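Local coordinates for protein elastase inhibitor AFUEI (Aspergillus fumigatus Af293, PDB 3W0E) that inhibits elastases as a secreted fungal protein, non-competitively and at nanomolar strength for the organism's own enzyme, and also blocks human leukocyte elastase, at residues Val36-Asp41 and Ile54-Asn59; Gln10-Glu15 and Asn60-Ala65; Asn27-Asn32 and Ser50-Gln55. All coordinates share one frame; numbering follows the deposited sequence.

Contact 1 (Val36-Asp41 and Ile54-Asn59)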
loop_
_atom_site.group_PDB
_atom_site.type_symbol
_atom_site.label_atom_id
_atom_site.label_comp_id
_atom_site.label_asym_id
_atom_site.label_seq_id
_atom_site.Cartn_x
_atom_site.Cartn_y
_atom_site.Cartn_z
ATOM N N VAL A 36 10.973 -5.407 -0.970
ATOM C CA VAL A 36 10.502 -6.079 0.236
ATOM C C VAL A 36 10.558 -5.096 1.421
ATOM O O VAL A 36 11.597 -4.484 1.678
ATOM C CB VAL A 36 11.321 -7.365 0.523
ATOM C CG1 VAL A 36 10.773 -8.071 1.777
ATOM C CG2 VAL A 36 11.234 -8.314 -0.661
ATOM N N LEU A 37 9.439 -4.935 2.129
ATOM C CA LEU A 37 9.370 -4.008 3.243
ATOM C C LEU A 37 9.462 -4.804 4.538
ATOM O O LEU A 37 8.603 -5.623 4.796
ATOM C CB LEU A 37 8.052 -3.234 3.206
ATOM C CG LEU A 37 7.892 -2.324 1.978
ATOM C CD1 LEU A 37 6.583 -1.577 2.024
ATOM C CD2 LEU A 37 9.082 -1.349 1.921
ATOM N N HIS A 38 10.517 -4.564 5.318
ATOM C CA HIS A 38 10.731 -5.264 6.593
ATOM C C HIS A 38 10.330 -4.396 7.773
ATOM O O HIS A 38 10.380 -3.171 7.698
ATOM C CB HIS A 38 12.202 -5.636 6.754
ATOM C CG HIS A 38 12.739 -6.457 5.630
ATOM N ND1 HIS A 38 13.339 -5.901 4.519
ATOM C CD2 HIS A 38 12.768 -7.798 5.440
ATOM C CE1 HIS A 38 13.718 -6.862 3.698
ATOM N NE2 HIS A 38 13.386 -8.023 4.234
ATOM N N PRO A 39 9.964 -5.034 8.895
ATOM C CA PRO A 39 9.471 -4.238 10.018
ATOM C C PRO A 39 10.558 -3.296 10.482
ATOM O O PRO A 39 11.716 -3.709 10.605
ATOM C CB PRO A 39 9.138 -5.289 11.094
ATOM C CG PRO A 39 9.819 -6.534 10.662
ATOM C CD PRO A 39 9.943 -6.482 9.169
ATOM N N GLY A 40 10.197 -2.037 10.688
ATOM C CA GLY A 40 11.139 -1.053 11.192
ATOM C C GLY A 40 12.020 -0.393 10.140
ATOM O O GLY A 40 12.730 0.573 10.446
ATOM N N ASP A 41 12.009 -0.919 8.917
ATOM C CA ASP A 41 12.706 -0.264 7.807
ATOM C C ASP A 41 12.303 1.197 7.780
ATOM O O ASP A 41 11.122 1.518 7.913
ATOM C CB ASP A 41 12.321 -0.892 6.456
ATOM C CG ASP A 41 13.090 -2.171 6.145
ATOM O OD1 ASP A 41 13.974 -2.555 6.945
ATOM O OD2 ASP A 41 12.816 -2.801 5.087
ATOM N N ILE A 54 6.214 -5.983 -1.157
ATOM C CA ILE A 54 5.843 -7.160 -0.394
ATOM C C ILE A 54 6.239 -6.889 1.049
ATOM O O ILE A 54 7.417 -6.711 1.348
ATOM C CB ILE A 54 6.609 -8.378 -0.894
ATOM C CG1 ILE A 54 6.325 -8.605 -2.387
ATOM C CG2 ILE A 54 6.235 -9.614 -0.071
ATOM C CD1 ILE A 54 4.938 -9.104 -2.666
ATOM N N GLN A 55 5.263 -6.843 1.943
ATOM C CA GLN A 55 5.555 -6.505 3.319
ATOM C C GLN A 55 5.597 -7.797 4.107
ATOM O O GLN A 55 4.659 -8.609 4.037
ATOM C CB GLN A 55 4.477 -5.572 3.879
ATOM C CG GLN A 55 4.844 -4.968 5.220
ATOM C CD GLN A 55 4.176 -3.624 5.470
ATOM O OE1 GLN A 55 3.290 -3.187 4.716
ATOM N NE2 GLN A 55 4.611 -2.950 6.524
ATOM N N VAL A 56 6.685 -7.998 4.846
ATOM C CA VAL A 56 6.841 -9.224 5.615
ATOM C C VAL A 56 6.971 -8.881 7.103
ATOM O O VAL A 56 7.248 -7.726 7.483
ATOM C CB VAL A 56 8.060 -10.066 5.116
ATOM C CG1 VAL A 56 7.871 -10.496 3.654
ATOM C CG2 VAL A 56 9.364 -9.278 5.267
ATOM N N ASN A 57 6.735 -9.869 7.954
ATOM C CA ASN A 57 7.051 -9.714 9.375
ATOM C C ASN A 57 8.498 -10.072 9.682
ATOM O O ASN A 57 9.310 -10.291 8.766
ATOM C CB ASN A 57 6.082 -10.513 10.258
ATOM C CG ASN A 57 6.140 -12.008 10.005
ATOM O OD1 ASN A 57 7.129 -12.534 9.472
ATOM N ND2 ASN A 57 5.068 -12.717 10.399
ATOM N N GLU A 58 8.833 -10.132 10.969
ATOM C CA GLU A 58 10.216 -10.379 11.354
ATOM C C GLU A 58 10.717 -11.771 10.971
ATOM O O GLU A 58 11.926 -12.045 11.006
ATOM C CB GLU A 58 10.407 -10.100 12.848
ATOM C CG GLU A 58 11.263 -8.857 13.121
ATOM C CD GLU A 58 10.615 -7.896 14.099
ATOM O OE1 GLU A 58 11.306 -6.957 14.557
ATOM O OE2 GLU A 58 9.411 -8.073 14.409
ATOM N N ASN A 59 9.793 -12.642 10.592
ATOM C CA ASN A 59 10.160 -13.987 10.173
ATOM C C ASN A 59 10.055 -14.200 8.666
ATOM O O ASN A 59 10.058 -15.333 8.190
ATOM C CB ASN A 59 9.305 -14.992 10.926
ATOM C CG ASN A 59 9.595 -14.976 12.406
ATOM O OD1 ASN A 59 10.741 -14.779 12.811
ATOM N ND2 ASN A 59 8.558 -15.133 13.222
HETATM O O HOH W 1 7.122 -4.901 7.498
#
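The imidazole of H38 lies alongside V56, both side chains pointing the same way, and its CD2 comes 3.7 Å from CG2 of V56, an oblique approach. D41 sits at the ring edge: OD2 lies in the ring plane and accepts from ND1 on the syn side of its carboxylate, while the backbone N of H38 reaches the same oxygen from above the carboxylate plane. The ND1 bond fixes the ring's rotation, and both bonds tie D41 back across the type II turn, which D41 N to H38 O closes. V56 carries CG2 between its backbone N and carbonyl carbon, and from there the methyl also meets CG1 of V36 at 4.0 Å. Beyond the turn's first residue, the P39 and E58 side chains cross, CG of P39 lying 3.7 Å from CG of E58, and CD of P39 lies 3.4 Å from V56 O. Two nearly straight bonds of a parallel ladder join the backbones: L37 N to I54 O at 2.8 Å, then V56 N to L37 O at 3.1 Å. A water donates to the carbonyls of L37 and V56 where the strands part. Strand 34-37 borders the sheet, with strand 62-67 across strand 52-56 from it; V36, I54 and V56 reach Y21, whereas L37 and Q55 pack on M45 and Y47 of the second subunit, where E46 O accepts from Q55 NE2.

Contact 2 (Gln10-Glu15 and Asn60-Ala65)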
loop_
_atom_site.group_PDB
_atom_site.type_symbol
_atom_site.label_atom_id
_atom_site.label_comp_id
_atom_site.label_asym_id
_atom_site.label_seq_id
_atom_site.Cartn_x
_atom_site.Cartn_y
_atom_site.Cartn_z
ATOM N N GLN A 10 -2.720 -8.375 -5.719
ATOM C CA GLN A 10 -4.008 -8.985 -5.394
ATOM C C GLN A 10 -3.843 -10.473 -5.127
ATOM O O GLN A 10 -4.391 -10.999 -4.153
ATOM C CB GLN A 10 -5.004 -8.775 -6.539
ATOM C CG GLN A 10 -6.362 -9.433 -6.322
ATOM C CD GLN A 10 -7.221 -8.678 -5.322
ATOM O OE1 GLN A 10 -6.757 -7.728 -4.678
ATOM N NE2 GLN A 10 -8.482 -9.093 -5.188
ATOM N N PHE A 11 -3.098 -11.139 -6.007
ATOM C CA PHE A 11 -2.775 -12.552 -5.864
ATOM C C PHE A 11 -2.107 -12.798 -4.521
ATOM O O PHE A 11 -2.396 -13.780 -3.837
ATOM C CB PHE A 11 -1.831 -12.982 -6.991
ATOM C CG PHE A 11 -1.236 -14.352 -6.804
ATOM C CD1 PHE A 11 0.035 -14.504 -6.278
ATOM C CD2 PHE A 11 -1.944 -15.488 -7.162
ATOM C CE1 PHE A 11 0.588 -15.761 -6.106
ATOM C CE2 PHE A 11 -1.395 -16.749 -6.985
ATOM C CZ PHE A 11 -0.129 -16.883 -6.457
ATOM N N VAL A 12 -1.199 -11.895 -4.162
ATOM C CA VAL A 12 -0.438 -12.008 -2.922
ATOM C C VAL A 12 -1.347 -11.816 -1.707
ATOM O O VAL A 12 -1.348 -12.646 -0.795
ATOM C CB VAL A 12 0.720 -10.985 -2.873
ATOM C CG1 VAL A 12 1.368 -10.981 -1.495
ATOM C CG2 VAL A 12 1.746 -11.287 -3.963
ATOM N N LYS A 13 -2.112 -10.726 -1.690
ATOM C CA LYS A 13 -3.061 -10.492 -0.601
ATOM C C LYS A 13 -4.049 -11.657 -0.446
ATOM O O LYS A 13 -4.523 -11.928 0.651
ATOM C CB LYS A 13 -3.828 -9.181 -0.815
ATOM C CG LYS A 13 -3.127 -7.902 -0.321
ATOM C CD LYS A 13 -3.739 -6.670 -0.994
ATOM C CE LYS A 13 -3.362 -5.364 -0.305
ATOM N NZ LYS A 13 -3.135 -4.233 -1.275
ATOM N N GLN A 14 -4.333 -12.362 -1.539
ATOM C CA GLN A 14 -5.387 -13.379 -1.546
ATOM C C GLN A 14 -4.918 -14.816 -1.305
ATOM O O GLN A 14 -5.680 -15.639 -0.795
ATOM C CB GLN A 14 -6.166 -13.325 -2.872
ATOM C CG GLN A 14 -7.151 -12.155 -2.987
ATOM C CD GLN A 14 -7.892 -12.145 -4.317
ATOM O OE1 GLN A 14 -8.726 -11.272 -4.573
ATOM N NE2 GLN A 14 -7.591 -13.123 -5.171
ATOM N N GLU A 15 -3.679 -15.121 -1.675
ATOM C CA GLU A 15 -3.214 -16.506 -1.676
ATOM C C GLU A 15 -1.971 -16.761 -0.819
ATOM O O GLU A 15 -1.728 -17.893 -0.384
ATOM C CB GLU A 15 -2.921 -16.936 -3.119
ATOM C CG GLU A 15 -4.099 -16.791 -4.071
ATOM C CD GLU A 15 -4.960 -18.047 -4.145
ATOM O OE1 GLU A 15 -5.144 -18.716 -3.104
ATOM O OE2 GLU A 15 -5.446 -18.368 -5.253
ATOM N N ASN A 60 9.989 -13.102 7.925
ATOM C CA ASN A 60 9.926 -13.133 6.467
ATOM C C ASN A 60 8.618 -13.735 5.984
ATOM O O ASN A 60 8.552 -14.267 4.877
ATOM C CB ASN A 60 11.112 -13.904 5.849
ATOM C CG ASN A 60 11.281 -13.620 4.362
ATOM O OD1 ASN A 60 11.268 -12.465 3.933
ATOM N ND2 ASN A 60 11.450 -14.673 3.571
ATOM N N GLU A 61 7.579 -13.658 6.813
ATOM C CA GLU A 61 6.257 -14.143 6.429
ATOM C C GLU A 61 5.443 -13.007 5.842
ATOM O O GLU A 61 5.410 -11.922 6.400
ATOM C CB GLU A 61 5.558 -14.777 7.633
ATOM C CG GLU A 61 6.363 -15.959 8.156
ATOM C CD GLU A 61 5.939 -16.408 9.541
ATOM O OE1 GLU A 61 6.350 -17.527 9.935
ATOM O OE2 GLU A 61 5.208 -15.656 10.235
ATOM N N ILE A 62 4.796 -13.257 4.709
ATOM C CA ILE A 62 4.073 -12.193 4.006
ATOM C C ILE A 62 2.870 -11.709 4.800
ATOM O O ILE A 62 2.010 -12.520 5.181
ATOM C CB ILE A 62 3.645 -12.671 2.608
ATOM C CG1 ILE A 62 4.894 -13.131 1.826
ATOM C CG2 ILE A 62 2.838 -11.600 1.868
ATOM C CD1 ILE A 62 4.604 -13.736 0.477
ATOM N N ILE A 63 2.816 -10.398 5.067
ATOM C CA ILE A 63 1.663 -9.824 5.764
ATOM C C ILE A 63 0.832 -8.912 4.881
ATOM O O ILE A 63 -0.309 -8.612 5.225
ATOM C CB ILE A 63 2.028 -9.078 7.072
ATOM C CG1 ILE A 63 2.936 -7.878 6.811
ATOM C CG2 ILE A 63 2.675 -10.046 8.092
ATOM C CD1 ILE A 63 3.612 -7.371 8.087
ATOM N N SER A 64 1.402 -8.442 3.771
ATOM C CA SER A 64 0.618 -7.623 2.847
ATOM C C SER A 64 1.378 -7.278 1.580
ATOM O O SER A 64 2.571 -7.561 1.465
ATOM C CB SER A 64 0.185 -6.330 3.535
ATOM O OG SER A 64 -0.914 -5.723 2.867
ATOM N N ALA A 65 0.679 -6.656 0.631
ATOM C CA ALA A 65 1.319 -6.178 -0.597
ATOM C C ALA A 65 0.553 -4.983 -1.136
ATOM O O ALA A 65 -0.664 -4.904 -0.989
ATOM C CB ALA A 65 1.379 -7.290 -1.651
#
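V12, on the side of helix 2-15 that faces the sheet, sends CG1 between two residues of strand 62-67. This methyl lies 3.7 Å from CG2 of I62 and 3.7 Å from CB of A65, and the V12 and I62 side chains cross at about a right angle. With chi1 at 172°, V12 holds CG1 anti to its backbone N, which directs the methyl to the strand; CB of V12 itself is 3.9 Å from CB of A65. I62 sets its CG2 against the helix and also packs on L16, I17 and Y21, while V12 and A65 both touch I54 of the neighbouring strand 52-56. The arrangement is a helix laid over one face of a sheet: the axes of the short segments approach to 7.3 Å, their directions 145° apart. Between I62 and A65 the strand carries a classic beta bulge, in which I63 and S64 both face Q55, and the side chain of I63 points away from the helix. One residue further along the helix, K13 runs its aliphatic chain beside the backbone of A65, with CG 4.1 Å from A65 N, a buried amide that has no partner in the model. The modelled bond from K13 NZ to A65 O is doubtful, since CE is placed too close to that same oxygen.

Contact 3 (Asn27-Asn32 and Ser50-Gln55)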
loop_
_atom_site.group_PDB
_atom_site.type_symbol
_atom_site.label_atom_id
_atom_site.label_comp_id
_atom_site.label_asym_id
_atom_site.label_seq_id
_atom_site.Cartn_x
_atom_site.Cartn_y
_atom_site.Cartn_z
ATOM N N ASN A 27 10.620 -15.400 -7.456
ATOM C CA ASN A 27 11.016 -15.589 -8.842
ATOM C C ASN A 27 9.809 -15.742 -9.751
ATOM O O ASN A 27 9.904 -15.528 -10.962
ATOM C CB ASN A 27 11.961 -16.784 -8.982
ATOM C CG ASN A 27 13.322 -16.525 -8.362
ATOM O OD1 ASN A 27 13.654 -15.389 -8.004
ATOM N ND2 ASN A 27 14.128 -17.580 -8.248
ATOM N N ALA A 28 8.672 -16.100 -9.165
ATOM C CA ALA A 28 7.430 -16.268 -9.930
ATOM C C ALA A 28 6.736 -14.937 -10.241
ATOM O O ALA A 28 5.961 -14.843 -11.195
ATOM C CB ALA A 28 6.474 -17.213 -9.206
ATOM N N LEU A 29 7.014 -13.908 -9.441
ATOM C CA LEU A 29 6.418 -12.591 -9.670
ATOM C C LEU A 29 7.057 -11.880 -10.864
ATOM O O LEU A 29 8.285 -11.848 -11.001
ATOM C CB LEU A 29 6.523 -11.726 -8.414
ATOM C CG LEU A 29 5.764 -12.286 -7.212
ATOM C CD1 LEU A 29 6.202 -11.583 -5.925
ATOM C CD2 LEU A 29 4.256 -12.149 -7.418
ATOM N N GLN A 30 6.220 -11.314 -11.727
ATOM C CA GLN A 30 6.691 -10.664 -12.949
ATOM C C GLN A 30 6.794 -9.137 -12.810
ATOM O O GLN A 30 7.333 -8.458 -13.683
ATOM C CB GLN A 30 5.775 -11.038 -14.120
ATOM C CG GLN A 30 5.382 -12.522 -14.131
ATOM C CD GLN A 30 4.067 -12.787 -14.858
ATOM O OE1 GLN A 30 3.731 -12.108 -15.834
ATOM N NE2 GLN A 30 3.311 -13.775 -14.379
ATOM N N SER A 31 6.318 -8.581 -11.705
ATOM C CA SER A 31 6.411 -7.143 -11.485
ATOM C C SER A 31 7.846 -6.668 -11.465
ATOM O O SER A 31 8.716 -7.384 -11.061
ATOM C CB SER A 31 5.727 -6.728 -10.187
ATOM O OG SER A 31 4.331 -6.833 -10.259
ATOM N N ASN A 32 8.070 -5.437 -11.884
ATOM C CA ASN A 32 9.391 -4.839 -11.826
ATOM C C ASN A 32 9.285 -3.321 -11.656
ATOM O O ASN A 32 8.769 -2.657 -12.515
ATOM C CB ASN A 32 10.156 -5.187 -13.110
ATOM C CG ASN A 32 11.596 -4.740 -13.081
ATOM O OD1 ASN A 32 12.259 -4.691 -14.102
ATOM N ND2 ASN A 32 12.069 -4.388 -11.925
ATOM N N SER A 50 4.257 1.245 -10.549
ATOM C CA SER A 50 4.731 -0.023 -11.118
ATOM C C SER A 50 5.433 -0.927 -10.102
ATOM O O SER A 50 5.734 -2.082 -10.399
ATOM C CB SER A 50 5.709 0.240 -12.279
ATOM O OG SER A 50 5.190 1.187 -13.207
ATOM N N ARG A 51 5.711 -0.398 -8.918
ATOM C CA ARG A 51 6.502 -1.125 -7.928
ATOM C C ARG A 51 5.636 -1.974 -7.008
ATOM O O ARG A 51 4.689 -1.475 -6.377
ATOM C CB ARG A 51 7.349 -0.148 -7.108
ATOM C CG ARG A 51 8.236 -0.831 -6.025
ATOM C CD ARG A 51 9.253 0.134 -5.503
ATOM N NE ARG A 51 8.618 1.351 -5.008
ATOM C CZ ARG A 51 9.261 2.481 -4.732
ATOM N NH1 ARG A 51 10.578 2.556 -4.872
ATOM N NH2 ARG A 51 8.577 3.542 -4.304
ATOM N N LEU A 52 5.935 -3.269 -6.955
ATOM C CA LEU A 52 5.217 -4.153 -6.066
ATOM C C LEU A 52 5.963 -4.183 -4.741
ATOM O O LEU A 52 7.157 -4.487 -4.698
ATOM C CB LEU A 52 5.106 -5.556 -6.649
ATOM C CG LEU A 52 4.491 -6.596 -5.721
ATOM C CD1 LEU A 52 3.098 -6.156 -5.236
ATOM C CD2 LEU A 52 4.410 -7.942 -6.429
ATOM N N ASN A 53 5.255 -3.852 -3.670
ATOM C CA ASN A 53 5.823 -3.917 -2.329
ATOM C C ASN A 53 5.298 -5.135 -1.612
ATOM O O ASN A 53 4.098 -5.321 -1.483
ATOM C CB ASN A 53 5.477 -2.664 -1.519
ATOM C CG ASN A 53 6.052 -1.416 -2.113
ATOM O OD1 ASN A 53 7.251 -1.162 -2.012
ATOM N ND2 ASN A 53 5.206 -0.625 -2.759
ATOM N N ILE A 54 6.214 -5.983 -1.157
ATOM C CA ILE A 54 5.843 -7.160 -0.394
ATOM C C ILE A 54 6.239 -6.889 1.049
ATOM O O ILE A 54 7.417 -6.711 1.348
ATOM C CB ILE A 54 6.609 -8.378 -0.894
ATOM C CG1 ILE A 54 6.325 -8.605 -2.387
ATOM C CG2 ILE A 54 6.235 -9.614 -0.071
ATOM C CD1 ILE A 54 4.938 -9.104 -2.666
ATOM N N GLN A 55 5.263 -6.843 1.943
ATOM C CA GLN A 55 5.555 -6.505 3.319
ATOM C C GLN A 55 5.597 -7.797 4.107
ATOM O O GLN A 55 4.659 -8.609 4.037
ATOM C CB GLN A 55 4.477 -5.572 3.879
ATOM C CG GLN A 55 4.844 -4.968 5.220
ATOM C CD GLN A 55 4.176 -3.624 5.470
ATOM O OE1 GLN A 55 3.290 -3.187 4.716
ATOM N NE2 GLN A 55 4.611 -2.950 6.524
HETATM O O HOH W 2 5.576 -3.709 -12.373
#
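L29 and L52 meet at about a right angle, CD1 of L29 standing 4.1 Å from CD2 of L52. The same L29 methyl lies 4.3 Å from CD1 of I54, so one leucine branch spans two residues on the same face of strand 52-56. L52 holds its CG anti to the backbone N (chi1 174°), and this brings CD2 toward the chain that follows helix 23-28. S31 packs against the base of L52: the two CB atoms are 3.8 Å apart, and S31 OG lies 4.0 Å from CD2. That hydroxyl is hydrogen-bonded to the carboxylate of E8 on helix 2-15, a link from the linker back to the long helix. Here the chain leaving helix 23-28 crosses into strand 34-37, so its L29 and S31 pack on the sheet face that also meets helix 2-15; L52 also touches A9 and A65, and I54 touches I34 and Y21. Farther along, where N32 and S50 lie at the margin, the backbones are bridged by a water that accepts from N32 N at 3.1 Å and lies 2.6 Å from S50 O, to which it may donate. Past this bridge the linker joins the sheet, with backbone bonds tying L52 to P33 and R35.

Contacts 1 and 3 both use strand 52-56, the middle strand of the sheet, and contact 2 lies beside it on strand 62-67. Contacts 1 and 3 share I54 and Q55, with centres about 14 Å apart; the centre of contact 2 lies about 12 Å from that of contact 1 and about 11 Å from that of contact 3. Q55 O and I63 N, 2.8 Å apart, probably form a hydrogen bond connecting contact 2 to the others, and V12 CG2 lies 4.1 Å from I54 CD1. Contacts 1 and 3 lie near opposite ends of the chain stretch 38-51 joining the parallel strands, which in relatives of the CI-2 clan corresponds to the protease-binding loop, consistent with a similar role here.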